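Long-range contacts in MHC class I antigen (Ctenopharyngodon idella, PDB 5H5Z), which probably presents peptides on the cell surface to T cells, as a class I heavy chain paired with beta-2-microglobulin: residues T2-T10 against F21-F32; Y110-V120 against W129-T139. One frame throughout, in Å; residues are numbered along the deposited sequence.

Contact 1 of 2, residues T2-T10 against F21-F32; sequences THSLKYVYT and FTAVGMVDDGQF
Tyr-7 lies over Gly-25, its CD1 3.7 Å from the glycine CA, in a hollow that exists because Gly-25 carries no side chain. The two are a non-hydrogen-bonded pair of the antiparallel hairpin that 3-13 and 21-27 form in the floor of the peptide groove. Farther out, Tyr-7 OH meets the edge of Phe-32 at CZ (3.5 Å), while Leu-5 CD1 packs on the neighbouring CE1. Phe-21, with CG swung opposite its own backbone N (chi1 -178°), sends CZ over one face of Tyr-9 in an edge-to-face pair, planes at 63°; Ala-23 CB fills the space beside Tyr-9 CD1. This face meets the bound peptide, whose backbone is hydrogen-bonded to Tyr-7 OH. On the other face, where beta-2-microglobulin packs, Met-26 bends at chi3 (-80°) and lays CE across both methyls of Val-8.

At the turn, Asp-28 grips the first strand twice: OD2 offers its syn lone pair to His-3 ND1 (2.7 Å) in the ring plane, and OD1 accepts from Ser-4 N (2.9 Å). Lys-6 NZ reaches Asp-29 OD1 in a 2.9 Å salt bridge. Carboxylates thus hold the turn end, whereas aromatic and apolar packing holds the groove-lining face.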
loop_
_atom_site.group_PDB
_atom_site.type_symbol
_atom_site.label_atom_id
_atom_site.label_comp_id
_atom_site.label_asym_id
_atom_site.label_seq_id
_atom_site.Cartn_x
_atom_site.Cartn_y
_atom_site.Cartn_z
ATOM N N THR A 2 18.832 3.005 -0.328
ATOM C CA THR A 2 17.990 3.967 0.371
ATOM C C THR A 2 16.976 3.212 1.225
ATOM O O THR A 2 16.484 2.154 0.833
ATOM C CB THR A 2 17.276 4.902 -0.634
ATOM O OG1 THR A 2 18.258 5.646 -1.367
ATOM C CG2 THR A 2 16.338 5.880 0.064
ATOM N N HIS A 3 16.682 3.745 2.403
ATOM C CA HIS A 3 15.666 3.166 3.265
ATOM C C HIS A 3 14.849 4.273 3.871
ATOM O O HIS A 3 15.305 5.419 3.935
ATOM C CB HIS A 3 16.287 2.307 4.368
ATOM C CG HIS A 3 17.076 1.146 3.850
ATOM N ND1 HIS A 3 16.485 0.050 3.256
ATOM C CD2 HIS A 3 18.410 0.919 3.812
ATOM C CE1 HIS A 3 17.421 -0.804 2.882
ATOM N NE2 HIS A 3 18.597 -0.300 3.209
ATOM N N SER A 4 13.643 3.933 4.313
ATOM C CA SER A 4 12.737 4.923 4.885
ATOM C C SER A 4 11.980 4.390 6.089
ATOM O O SER A 4 11.713 3.189 6.192
ATOM C CB SER A 4 11.735 5.397 3.826
ATOM O OG SER A 4 10.861 4.341 3.463
ATOM N N LEU A 5 11.634 5.306 6.992
ATOM C CA LEU A 5 10.769 5.037 8.128
ATOM C C LEU A 5 9.593 6.001 8.028
ATOM O O LEU A 5 9.796 7.209 7.868
ATOM C CB LEU A 5 11.532 5.248 9.451
ATOM C CG LEU A 5 10.729 5.235 10.761
ATOM C CD1 LEU A 5 9.971 3.932 10.983
ATOM C CD2 LEU A 5 11.625 5.548 11.961
ATOM N N LYS A 6 8.372 5.471 8.094
ATOM C CA LYS A 6 7.165 6.291 7.953
ATOM C C LYS A 6 6.071 5.863 8.917
ATOM O O LYS A 6 5.887 4.671 9.193
ATOM C CB LYS A 6 6.599 6.213 6.524
ATOM C CG LYS A 6 7.553 6.625 5.418
ATOM C CD LYS A 6 6.940 6.333 4.060
ATOM C CE LYS A 6 7.858 6.725 2.916
ATOM N NZ LYS A 6 7.213 6.352 1.624
ATOM N N TYR A 7 5.346 6.852 9.424
ATOM C CA TYR A 7 4.164 6.600 10.232
ATOM C C TYR A 7 2.957 7.216 9.558
ATOM O O TYR A 7 3.034 8.322 9.026
ATOM C CB TYR A 7 4.350 7.142 11.654
ATOM C CG TYR A 7 5.349 6.325 12.430
ATOM C CD1 TYR A 7 4.955 5.174 13.105
ATOM C CD2 TYR A 7 6.696 6.687 12.468
ATOM C CE1 TYR A 7 5.868 4.407 13.813
ATOM C CE2 TYR A 7 7.619 5.923 13.168
ATOM C CZ TYR A 7 7.197 4.785 13.839
ATOM O OH TYR A 7 8.105 4.017 14.532
ATOM N N VAL A 8 1.854 6.475 9.557
ATOM C CA VAL A 8 0.585 6.985 9.030
ATOM C C VAL A 8 -0.498 6.824 10.096
ATOM O O VAL A 8 -0.773 5.710 10.547
ATOM C CB VAL A 8 0.187 6.342 7.669
ATOM C CG1 VAL A 8 1.168 6.748 6.572
ATOM C CG2 VAL A 8 0.076 4.829 7.767
ATOM N N TYR A 9 -1.065 7.946 10.536
ATOM C CA TYR A 9 -2.118 7.939 11.551
ATOM C C TYR A 9 -3.462 8.249 10.901
ATOM O O TYR A 9 -3.568 9.203 10.120
ATOM C CB TYR A 9 -1.891 9.018 12.609
ATOM C CG TYR A 9 -0.617 8.958 13.440
ATOM C CD1 TYR A 9 0.239 7.849 13.411
ATOM C CD2 TYR A 9 -0.288 10.022 14.277
ATOM C CE1 TYR A 9 1.396 7.821 14.183
ATOM C CE2 TYR A 9 0.857 9.998 15.062
ATOM C CZ TYR A 9 1.693 8.900 15.006
ATOM O OH TYR A 9 2.828 8.901 15.779
ATOM N N THR A 10 -4.489 7.475 11.244
ATOM C CA THR A 10 -5.859 7.764 10.792
ATOM C C THR A 10 -6.812 7.979 11.964
ATOM O O THR A 10 -7.013 7.084 12.787
ATOM C CB THR A 10 -6.428 6.649 9.892
ATOM O OG1 THR A 10 -5.539 6.413 8.792
ATOM C CG2 THR A 10 -7.817 7.039 9.354
ATOM N N PHE A 21 -8.852 5.886 16.339
ATOM C CA PHE A 21 -7.475 6.158 15.957
ATOM C C PHE A 21 -6.805 4.871 15.514
ATOM O O PHE A 21 -6.946 3.844 16.172
ATOM C CB PHE A 21 -6.712 6.765 17.143
ATOM C CG PHE A 21 -5.291 7.138 16.831
ATOM C CD1 PHE A 21 -4.990 8.367 16.257
ATOM C CD2 PHE A 21 -4.247 6.264 17.129
ATOM C CE1 PHE A 21 -3.681 8.719 15.973
ATOM C CE2 PHE A 21 -2.931 6.610 16.848
ATOM C CZ PHE A 21 -2.648 7.840 16.269
ATOM N N THR A 22 -6.082 4.942 14.398
ATOM C CA THR A 22 -5.257 3.839 13.912
ATOM C C THR A 22 -3.882 4.384 13.526
ATOM O O THR A 22 -3.780 5.425 12.877
ATOM C CB THR A 22 -5.895 3.148 12.682
ATOM O OG1 THR A 22 -7.223 2.716 13.000
ATOM C CG2 THR A 22 -5.072 1.938 12.236
ATOM N N ALA A 23 -2.823 3.690 13.933
ATOM C CA ALA A 23 -1.477 4.056 13.519
ATOM C C ALA A 23 -0.783 2.845 12.914
ATOM O O ALA A 23 -0.861 1.742 13.460
ATOM C CB ALA A 23 -0.679 4.587 14.704
ATOM N N VAL A 24 -0.130 3.057 11.773
ATOM C CA VAL A 24 0.718 2.038 11.140
ATOM C C VAL A 24 2.128 2.604 10.931
ATOM O O VAL A 24 2.292 3.737 10.479
ATOM C CB VAL A 24 0.106 1.555 9.797
ATOM C CG1 VAL A 24 1.101 0.735 8.981
ATOM C CG2 VAL A 24 -1.173 0.763 10.043
ATOM N N GLY A 25 3.149 1.818 11.272
ATOM C CA GLY A 25 4.522 2.212 10.997
ATOM C C GLY A 25 5.135 1.289 9.970
ATOM O O GLY A 25 4.864 0.087 9.977
ATOM N N MET A 26 5.959 1.858 9.094
ATOM C CA MET A 26 6.526 1.137 7.961
ATOM C C MET A 26 8.011 1.431 7.796
ATOM O O MET A 26 8.451 2.570 7.975
ATOM C CB MET A 26 5.802 1.538 6.669
ATOM C CG MET A 26 4.343 1.120 6.592
ATOM S SD MET A 26 3.526 1.914 5.199
ATOM C CE MET A 26 3.190 3.542 5.870
ATOM N N VAL A 27 8.779 0.398 7.455
ATOM C CA VAL A 27 10.128 0.586 6.944
ATOM C C VAL A 27 10.129 0.101 5.500
ATOM O O VAL A 27 9.689 -1.022 5.224
ATOM C CB VAL A 27 11.177 -0.142 7.814
ATOM C CG1 VAL A 27 12.565 -0.119 7.172
ATOM C CG2 VAL A 27 11.233 0.515 9.178
ATOM N N ASP A 28 10.589 0.961 4.590
ATOM C CA ASP A 28 10.556 0.691 3.141
ATOM C C ASP A 28 9.149 0.303 2.686
ATOM O O ASP A 28 8.963 -0.600 1.855
ATOM C CB ASP A 28 11.598 -0.383 2.759
ATOM C CG ASP A 28 13.033 0.064 3.032
ATOM O OD1 ASP A 28 13.242 1.205 3.502
ATOM O OD2 ASP A 28 13.960 -0.731 2.774
ATOM N N ASP A 29 8.163 0.996 3.259
ATOM C CA ASP A 29 6.741 0.823 2.938
ATOM C C ASP A 29 6.170 -0.545 3.308
ATOM O O ASP A 29 5.079 -0.916 2.865
ATOM C CB ASP A 29 6.476 1.190 1.472
ATOM C CG ASP A 29 6.931 2.599 1.144
ATOM O OD1 ASP A 29 6.426 3.547 1.780
ATOM O OD2 ASP A 29 7.800 2.765 0.265
ATOM N N GLY A 30 6.901 -1.275 4.148
ATOM C CA GLY A 30 6.433 -2.535 4.708
ATOM C C GLY A 30 6.119 -2.348 6.179
ATOM O O GLY A 30 6.962 -1.867 6.945
ATOM N N GLN A 31 4.907 -2.724 6.578
ATOM C CA GLN A 31 4.440 -2.482 7.942
ATOM C C GLN A 31 5.231 -3.281 8.974
ATOM O O GLN A 31 5.425 -4.483 8.807
ATOM C CB GLN A 31 2.954 -2.817 8.090
ATOM C CG GLN A 31 2.507 -2.786 9.546
ATOM C CD GLN A 31 1.104 -3.308 9.786
ATOM O OE1 GLN A 31 0.395 -2.805 10.661
ATOM N NE2 GLN A 31 0.703 -4.332 9.039
ATOM N N PHE A 32 5.672 -2.614 10.038
ATOM C CA PHE A 32 6.319 -3.307 11.155
ATOM C C PHE A 32 5.614 -3.067 12.498
ATOM O O PHE A 32 5.922 -3.733 13.485
ATOM C CB PHE A 32 7.815 -2.942 11.238
ATOM C CG PHE A 32 8.083 -1.591 11.854
ATOM C CD1 PHE A 32 8.018 -0.434 11.083
ATOM C CD2 PHE A 32 8.409 -1.476 13.207
ATOM C CE1 PHE A 32 8.257 0.813 11.644
ATOM C CE2 PHE A 32 8.653 -0.228 13.779
ATOM C CZ PHE A 32 8.576 0.919 12.997
HETATM O O HOH W 1 8.502 3.340 4.961
HETATM O O HOH W 2 -8.885 4.845 12.661
#

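Contact 2 of 2, residues Y110-V120 against W129-T139; sequences YQYAYDGEDFV and WTAANPQAVIT
Phe-119 lies flat against Ala-136, where the last hairpin of the groove floor, strands 117-123 and 128-131, runs into helix 134-145 of the alpha-2 half of the MHC class I fold. The ring takes Ala-136 CB almost on its normal, 3.6 Å from the centroid, a CH-pi contact over the face. Its rim is met in plane by Thr-139 OG1, 3.7 Å from CE2; that hydroxyl also bonds the backbone of the bound peptide and Arg-82. A classic beta bulge, in which Phe-119 and Val-120 both face Tyr-112, interrupts the regular strand here. Although its CB is directed away from segment 129-139, Phe-119 brings the ring back by setting CG trans to the backbone N (chi1 -172°).

Val-120 spreads its two methyls between different neighbours: CG1 touches Ala-136 CB at 3.8 Å, and CG2 approaches Trp-129 CE3 at 4.1 Å. The indole in turn presents CH2 to the edge of Tyr-112 at CE1 (4.1 Å), the two side chains crossing at a slant, while CZ3 sits near the carbonyl oxygen of Tyr-110. Trp-143, farther along the helix, meets both Trp-129 and Tyr-112 edge-to-face and so extends this aromatic cluster.

Asn-133 is the N-cap of the helix, its OD1 accepting a weak bond from Ala-136 N. Its amide is turned 62° from the Phe-119 ring plane, and ND2 donates to a water that lies within hydrogen-bonding distance of Asp-118 O. Beside it, Ala-132 N donates to Phe-119 O at 2.9 Å, with an N-H...O angle of 174°.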
loop_
_atom_site.group_PDB
_atom_site.type_symbol
_atom_site.label_atom_id
_atom_site.label_comp_id
_atom_site.label_asym_id
_atom_site.label_seq_id
_atom_site.Cartn_x
_atom_site.Cartn_y
_atom_site.Cartn_z
ATOM N N TYR A 110 6.429 15.988 6.955
ATOM C CA TYR A 110 5.457 15.998 8.047
ATOM C C TYR A 110 4.204 16.703 7.527
ATOM O O TYR A 110 4.247 17.890 7.193
ATOM C CB TYR A 110 6.030 16.723 9.276
ATOM C CG TYR A 110 5.800 16.006 10.593
ATOM C CD1 TYR A 110 4.520 15.878 11.134
ATOM C CD2 TYR A 110 6.877 15.472 11.316
ATOM C CE1 TYR A 110 4.311 15.218 12.335
ATOM C CE2 TYR A 110 6.678 14.816 12.520
ATOM C CZ TYR A 110 5.396 14.694 13.027
ATOM O OH TYR A 110 5.196 14.046 14.223
ATOM N N GLN A 111 3.097 15.966 7.447
ATOM C CA GLN A 111 1.887 16.445 6.754
ATOM C C GLN A 111 0.605 16.015 7.457
ATOM O O GLN A 111 0.539 14.931 8.042
ATOM C CB GLN A 111 1.855 15.920 5.313
ATOM C CG GLN A 111 3.032 16.357 4.451
ATOM C CD GLN A 111 3.234 15.478 3.230
ATOM O OE1 GLN A 111 2.456 14.565 2.965
ATOM N NE2 GLN A 111 4.292 15.752 2.481
ATOM N N TYR A 112 -0.416 16.865 7.378
ATOM C CA TYR A 112 -1.734 16.561 7.929
ATOM C C TYR A 112 -2.822 16.815 6.884
ATOM O O TYR A 112 -2.669 17.691 6.033
ATOM C CB TYR A 112 -2.008 17.430 9.158
ATOM C CG TYR A 112 -1.098 17.175 10.352
ATOM C CD1 TYR A 112 0.170 17.765 10.435
ATOM C CD2 TYR A 112 -1.514 16.364 11.410
ATOM C CE1 TYR A 112 0.990 17.544 11.530
ATOM C CE2 TYR A 112 -0.696 16.144 12.516
ATOM C CZ TYR A 112 0.553 16.731 12.566
ATOM O OH TYR A 112 1.367 16.522 13.664
ATOM N N ALA A 113 -3.914 16.052 6.954
ATOM C CA ALA A 113 -5.067 16.247 6.064
ATOM C C ALA A 113 -6.367 16.111 6.824
ATOM O O ALA A 113 -6.475 15.302 7.754
ATOM C CB ALA A 113 -5.047 15.252 4.910
ATOM N N TYR A 114 -7.350 16.909 6.415
ATOM C CA TYR A 114 -8.703 16.799 6.921
ATOM C C TYR A 114 -9.615 16.345 5.790
ATOM O O TYR A 114 -9.577 16.905 4.690
ATOM C CB TYR A 114 -9.181 18.136 7.488
ATOM C CG TYR A 114 -10.627 18.115 7.929
ATOM C CD1 TYR A 114 -11.029 17.336 9.013
ATOM C CD2 TYR A 114 -11.596 18.865 7.257
ATOM C CE1 TYR A 114 -12.347 17.308 9.427
ATOM C CE2 TYR A 114 -12.920 18.844 7.665
ATOM C CZ TYR A 114 -13.290 18.065 8.748
ATOM O OH TYR A 114 -14.603 18.039 9.153
ATOM N N ASP A 115 -10.431 15.330 6.073
ATOM C CA ASP A 115 -11.268 14.665 5.057
ATOM C C ASP A 115 -10.494 14.339 3.777
ATOM O O ASP A 115 -11.002 14.501 2.666
ATOM C CB ASP A 115 -12.551 15.469 4.770
ATOM C CG ASP A 115 -13.560 15.376 5.900
ATOM O OD1 ASP A 115 -13.488 14.423 6.701
ATOM O OD2 ASP A 115 -14.440 16.255 5.993
ATOM N N GLY A 116 -9.255 13.881 3.948
ATOM C CA GLY A 116 -8.415 13.459 2.826
ATOM C C GLY A 116 -7.888 14.567 1.929
ATOM O O GLY A 116 -7.462 14.305 0.806
ATOM N N GLU A 117 -7.920 15.804 2.418
ATOM C CA GLU A 117 -7.362 16.946 1.692
ATOM C C GLU A 117 -6.307 17.668 2.532
ATOM O O GLU A 117 -6.483 17.823 3.740
ATOM C CB GLU A 117 -8.472 17.926 1.309
ATOM C CG GLU A 117 -9.392 17.421 0.208
ATOM C CD GLU A 117 -10.384 18.476 -0.240
ATOM O OE1 GLU A 117 -11.090 19.044 0.622
ATOM O OE2 GLU A 117 -10.459 18.736 -1.455
ATOM N N ASP A 118 -5.232 18.128 1.886
ATOM C CA ASP A 118 -4.148 18.860 2.571
ATOM C C ASP A 118 -4.694 19.886 3.555
ATOM O O ASP A 118 -5.617 20.644 3.227
ATOM C CB ASP A 118 -3.245 19.581 1.566
ATOM C CG ASP A 118 -2.359 18.635 0.775
ATOM O OD1 ASP A 118 -2.320 17.424 1.076
ATOM O OD2 ASP A 118 -1.685 19.115 -0.157
ATOM N N PHE A 119 -4.127 19.899 4.759
ATOM C CA PHE A 119 -4.488 20.887 5.777
ATOM C C PHE A 119 -3.262 21.750 6.107
ATOM O O PHE A 119 -3.240 22.938 5.784
ATOM C CB PHE A 119 -5.066 20.195 7.020
ATOM C CG PHE A 119 -5.646 21.143 8.041
ATOM C CD1 PHE A 119 -6.899 21.718 7.851
ATOM C CD2 PHE A 119 -4.941 21.448 9.208
ATOM C CE1 PHE A 119 -7.436 22.585 8.795
ATOM C CE2 PHE A 119 -5.476 22.310 10.160
ATOM C CZ PHE A 119 -6.725 22.878 9.954
ATOM N N VAL A 120 -2.242 21.153 6.730
ATOM C CA VAL A 120 -0.951 21.826 6.933
ATOM C C VAL A 120 0.214 20.881 6.601
ATOM O O VAL A 120 0.132 19.672 6.834
ATOM C CB VAL A 120 -0.753 22.387 8.374
ATOM C CG1 VAL A 120 -1.666 23.575 8.644
ATOM C CG2 VAL A 120 -0.943 21.303 9.430
ATOM N N TRP A 129 4.773 26.309 8.588
ATOM C CA TRP A 129 3.726 25.394 8.162
ATOM C C TRP A 129 2.926 25.998 7.022
ATOM O O TRP A 129 2.382 27.096 7.144
ATOM C CB TRP A 129 2.809 25.049 9.337
ATOM C CG TRP A 129 3.501 24.211 10.360
ATOM C CD1 TRP A 129 4.198 24.652 11.454
ATOM C CD2 TRP A 129 3.591 22.784 10.374
ATOM N NE1 TRP A 129 4.707 23.582 12.153
ATOM C CE2 TRP A 129 4.354 22.423 11.512
ATOM C CE3 TRP A 129 3.097 21.771 9.541
ATOM C CZ2 TRP A 129 4.628 21.092 11.839
ATOM C CZ3 TRP A 129 3.371 20.448 9.861
ATOM C CH2 TRP A 129 4.137 20.119 10.998
ATOM N N THR A 130 2.874 25.279 5.907
ATOM C CA THR A 130 2.062 25.693 4.770
ATOM C C THR A 130 0.612 25.310 5.035
ATOM O O THR A 130 0.299 24.133 5.218
ATOM C CB THR A 130 2.567 25.059 3.463
ATOM O OG1 THR A 130 3.946 25.398 3.286
ATOM C CG2 THR A 130 1.765 25.562 2.257
ATOM N N ALA A 131 -0.253 26.322 5.079
ATOM C CA ALA A 131 -1.686 26.136 5.273
ATOM C C ALA A 131 -2.379 26.048 3.917
ATOM O O ALA A 131 -2.246 26.948 3.088
ATOM C CB ALA A 131 -2.257 27.288 6.091
ATOM N N ALA A 132 -3.113 24.959 3.693
ATOM C CA ALA A 132 -3.776 24.718 2.403
ATOM C C ALA A 132 -5.049 25.541 2.202
ATOM O O ALA A 132 -5.474 25.779 1.067
ATOM C CB ALA A 132 -4.071 23.237 2.226
ATOM N N ASN A 133 -5.662 25.961 3.307
ATOM C CA ASN A 133 -6.911 26.718 3.268
ATOM C C ASN A 133 -6.986 27.702 4.440
ATOM O O ASN A 133 -6.178 27.613 5.366
ATOM C CB ASN A 133 -8.110 25.760 3.266
ATOM C CG ASN A 133 -8.021 24.704 4.352
ATOM O OD1 ASN A 133 -7.924 25.017 5.537
ATOM N ND2 ASN A 133 -8.065 23.441 3.949
ATOM N N PRO A 134 -7.947 28.651 4.402
ATOM C CA PRO A 134 -8.100 29.597 5.514
ATOM C C PRO A 134 -8.288 28.922 6.877
ATOM O O PRO A 134 -7.782 29.425 7.881
ATOM C CB PRO A 134 -9.360 30.380 5.135
ATOM C CG PRO A 134 -9.381 30.337 3.650
ATOM C CD PRO A 134 -8.877 28.969 3.294
ATOM N N GLN A 135 -9.000 27.794 6.899
ATOM C CA GLN A 135 -9.244 27.038 8.131
ATOM C C GLN A 135 -7.946 26.570 8.777
ATOM O O GLN A 135 -7.861 26.460 10.001
ATOM C CB GLN A 135 -10.146 25.826 7.865
ATOM C CG GLN A 135 -11.589 26.155 7.507
ATOM C CD GLN A 135 -11.792 26.457 6.029
ATOM O OE1 GLN A 135 -10.841 26.518 5.244
ATOM N NE2 GLN A 135 -13.048 26.651 5.645
ATOM N N ALA A 136 -6.935 26.298 7.954
ATOM C CA ALA A 136 -5.642 25.834 8.455
ATOM C C ALA A 136 -4.738 26.954 8.971
ATOM O O ALA A 136 -3.789 26.693 9.713
ATOM C CB ALA A 136 -4.923 25.017 7.391
ATOM N N VAL A 137 -5.034 28.195 8.585
ATOM C CA VAL A 137 -4.170 29.339 8.925
ATOM C C VAL A 137 -4.078 29.593 10.437
ATOM O O VAL A 137 -3.006 29.924 10.952
ATOM C CB VAL A 137 -4.586 30.620 8.158
ATOM C CG1 VAL A 137 -3.700 31.802 8.529
ATOM C CG2 VAL A 137 -4.520 30.380 6.656
ATOM N N ILE A 138 -5.193 29.425 11.145
ATOM C CA ILE A 138 -5.193 29.539 12.610
ATOM C C ILE A 138 -4.202 28.549 13.232
ATOM O O ILE A 138 -3.455 28.901 14.149
ATOM C CB ILE A 138 -6.604 29.341 13.201
ATOM C CG1 ILE A 138 -7.536 30.463 12.727
ATOM C CG2 ILE A 138 -6.557 29.288 14.726
ATOM C CD1 ILE A 138 -9.005 30.174 12.934
ATOM N N THR A 139 -4.189 27.322 12.715
ATOM C CA THR A 139 -3.253 26.278 13.159
ATOM C C THR A 139 -1.803 26.658 12.843
ATOM O O THR A 139 -0.918 26.518 13.694
ATOM C CB THR A 139 -3.619 24.908 12.549
ATOM O OG1 THR A 139 -4.890 24.490 13.062
ATOM C CG2 THR A 139 -2.561 23.838 12.873
HETATM O O HOH W 3 -8.068 20.706 4.854
#

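Overall arrangement
Contacts 1 and 2 both belong to the eight-stranded antiparallel sheet that floors the peptide groove, contact 1 in its alpha-1 half and contact 2 in its alpha-2 half. Their centres lie about 21 Å apart and their nearest atoms about 6 Å, without touching. Both segments of contact 1 precede those of contact 2 in the sequence. Strand 90-100 bridges them, lying between 3-13 and 106-114, and its Tyr-96 meets both Tyr-7 and Tyr-110. Contact 1 is floor alone, whereas contact 2 also carries the start of a groove wall. Each reaches the bound peptide and beta-2-microglobulin, consistent with a light chain able to influence which peptides are presented.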